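Malic enzyme (Entamoeba histolytica, PDB 3NV9) probably catalyses the oxidative decarboxylation of malate to pyruvate with a nicotinamide dinucleotide as electron acceptor. Local coordinates at residues 21-26 / 333-337. Numbering follows the deposited sequence.
With SO4 (sulfate ion), chain F.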
loop_
_atom_site.group_PDB
_atom_site.type_symbol
_atom_site.label_atom_id
_atom_site.label_comp_id
_atom_site.label_asym_id
_atom_site.label_seq_id
_atom_site.Cartn_x
_atom_site.Cartn_y
_atom_site.Cartn_z
ATOM N N GLN A 21 28.753 18.765 -26.506
ATOM C CA GLN A 21 27.829 19.102 -25.466
ATOM C C GLN A 21 26.443 18.477 -25.691
ATOM O O GLN A 21 25.839 17.962 -24.746
ATOM C CB GLN A 21 27.787 20.611 -25.303
ATOM C CG GLN A 21 29.024 21.124 -24.537
ATOM C CD GLN A 21 28.721 21.637 -23.133
ATOM O OE1 GLN A 21 28.907 22.840 -22.897
ATOM N NE2 GLN A 21 28.250 20.757 -22.195
ATOM N N GLU A 22 25.963 18.534 -26.931
ATOM C CA GLU A 22 24.733 17.876 -27.316
ATOM C C GLU A 22 24.778 16.359 -27.067
ATOM O O GLU A 22 23.990 15.826 -26.300
ATOM C CB GLU A 22 24.421 18.209 -28.789
ATOM C CG GLU A 22 23.307 17.390 -29.400
ATOM C CD GLU A 22 22.886 17.941 -30.732
ATOM O OE1 GLU A 22 22.942 17.195 -31.732
ATOM O OE2 GLU A 22 22.508 19.140 -30.794
ATOM N N GLN A 23 25.721 15.678 -27.693
ATOM C CA GLN A 23 25.966 14.274 -27.414
ATOM C C GLN A 23 26.020 13.956 -25.905
ATOM O O GLN A 23 25.396 12.982 -25.453
ATOM C CB GLN A 23 27.254 13.768 -28.085
ATOM C CG GLN A 23 27.231 13.691 -29.638
ATOM C CD GLN A 23 28.643 13.353 -30.214
ATOM O OE1 GLN A 23 29.610 13.982 -29.819
ATOM N NE2 GLN A 23 28.744 12.321 -31.091
ATOM N N ARG A 24 26.775 14.745 -25.147
ATOM C CA ARG A 24 26.946 14.492 -23.725
ATOM C C ARG A 24 25.578 14.570 -23.008
ATOM O O ARG A 24 25.207 13.634 -22.285
ATOM C CB ARG A 24 28.037 15.402 -23.121
ATOM C CG ARG A 24 28.008 15.535 -21.585
ATOM C CD ARG A 24 29.225 16.323 -21.022
ATOM N NE ARG A 24 30.461 15.718 -21.474
ATOM C CZ ARG A 24 31.223 14.924 -20.726
ATOM N NH1 ARG A 24 30.894 14.638 -19.469
ATOM N NH2 ARG A 24 32.321 14.405 -21.245
ATOM N N ALA A 25 24.811 15.639 -23.260
ATOM C CA ALA A 25 23.456 15.762 -22.702
ATOM C C ALA A 25 22.525 14.619 -23.101
ATOM O O ALA A 25 21.781 14.076 -22.274
ATOM C CB ALA A 25 22.811 17.132 -23.034
ATOM N N VAL A 26 22.556 14.247 -24.377
ATOM C CA VAL A 26 21.662 13.196 -24.862
ATOM C C VAL A 26 22.097 11.896 -24.237
ATOM O O VAL A 26 21.245 11.150 -23.805
ATOM C CB VAL A 26 21.668 13.092 -26.408
ATOM C CG1 VAL A 26 20.941 11.783 -26.907
ATOM C CG2 VAL A 26 21.004 14.325 -27.002
ATOM N N ILE A 333 15.120 23.322 -22.597
ATOM C CA ILE A 333 16.371 23.638 -23.207
ATOM C C ILE A 333 17.411 23.087 -22.241
ATOM O O ILE A 333 17.179 23.078 -21.043
ATOM C CB ILE A 333 16.568 25.189 -23.467
ATOM C CG1 ILE A 333 17.508 25.403 -24.647
ATOM C CG2 ILE A 333 17.166 25.901 -22.233
ATOM C CD1 ILE A 333 17.940 26.880 -24.886
ATOM N N TYR A 334 18.543 22.595 -22.730
ATOM C CA TYR A 334 19.533 22.053 -21.799
ATOM C C TYR A 334 20.350 23.188 -21.171
ATOM O O TYR A 334 20.524 24.235 -21.781
ATOM C CB TYR A 334 20.489 21.037 -22.467
ATOM C CG TYR A 334 19.917 19.648 -22.737
ATOM C CD1 TYR A 334 19.670 19.221 -24.058
ATOM C CD2 TYR A 334 19.671 18.736 -21.677
ATOM C CE1 TYR A 334 19.192 17.951 -24.337
ATOM C CE2 TYR A 334 19.181 17.432 -21.926
ATOM C CZ TYR A 334 18.951 17.059 -23.270
ATOM O OH TYR A 334 18.515 15.808 -23.562
ATOM N N PRO A 335 20.843 22.975 -19.946
ATOM C CA PRO A 335 21.651 23.982 -19.233
ATOM C C PRO A 335 22.773 24.598 -20.078
ATOM O O PRO A 335 22.910 25.823 -20.074
ATOM C CB PRO A 335 22.242 23.184 -18.044
ATOM C CG PRO A 335 21.160 22.124 -17.745
ATOM C CD PRO A 335 20.419 21.859 -19.068
ATOM N N TYR A 336 23.587 23.803 -20.778
ATOM C CA TYR A 336 24.723 24.385 -21.536
ATOM C C TYR A 336 24.216 25.307 -22.667
ATOM O O TYR A 336 24.918 26.267 -23.057
ATOM C CB TYR A 336 25.627 23.302 -22.166
ATOM C CG TYR A 336 25.099 22.749 -23.488
ATOM C CD1 TYR A 336 25.472 23.311 -24.719
ATOM C CD2 TYR A 336 24.216 21.685 -23.495
ATOM C CE1 TYR A 336 24.974 22.806 -25.957
ATOM C CE2 TYR A 336 23.708 21.166 -24.697
ATOM C CZ TYR A 336 24.088 21.717 -25.925
ATOM O OH TYR A 336 23.539 21.186 -27.062
ATOM N N GLU A 337 23.025 25.009 -23.199
ATOM C CA GLU A 337 22.427 25.869 -24.274
ATOM C C GLU A 337 21.986 27.171 -23.654
ATOM O O GLU A 337 22.253 28.214 -24.221
ATOM C CB GLU A 337 21.204 25.247 -24.944
ATOM C CG GLU A 337 21.446 23.924 -25.603
ATOM C CD GLU A 337 20.180 23.388 -26.246
ATOM O OE1 GLU A 337 19.466 22.598 -25.558
ATOM O OE2 GLU A 337 19.882 23.780 -27.419
HETATM S S SO4 F . 30.295 21.988 -28.435
HETATM O O1 SO4 F . 31.323 23.020 -28.248
HETATM O O2 SO4 F . 30.748 20.828 -27.675
HETATM O O3 SO4 F . 28.990 22.493 -27.974
HETATM O O4 SO4 F . 30.095 21.633 -29.846
#
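Ala25 sets its methyl group squarely on the ring of Tyr334, with CB 3.6 Å from the ring centroid and only 3° off the ring normal, a CH-pi contact so well centred that all six ring carbons lie nearly equally far from the methyl. Ala25 is the buried residue of the interface. A second CH-pi contact is just as close: Gln21 CB lies over one face of the Tyr336 ring, 3.6 Å from its centroid, while Glu337 CG covers the opposite face nearer the rim. The bent Gln21 chain runs back past the ring, bringing OE1 to 3.4 Å from Tyr336 CB, without a hydrogen bond across the interface. These two tyrosine rings form the tight part of the contact, and Tyr336 has the larger share of it. Beyond its ring, Tyr334 OH makes a weak hydrogen bond to Thr29 OG1, which also bonds to Ala25 O, one turn earlier on the same helix. Tyr334 is the N-cap residue of helix 335-340; its backbone N donates a nearly straight hydrogen bond (168°) to Glu337 OE1, 3.0 Å away. The contact joins the start of the N-terminal helix 21-43 to this short helix of the NAD-binding domain, a Rossmann-type fold, between its parallel strands 322-325 and 345-348. Toward solvent the packing is thinner. Tyr336 OH merely abuts Glu22, 3.5 Å from its CA, and Val26 only grazes Tyr334 OH. At the exposed helix start, Gln21 N donates to O2 of a sulfate, probably from the crystallisation liquor, at 3.1 Å.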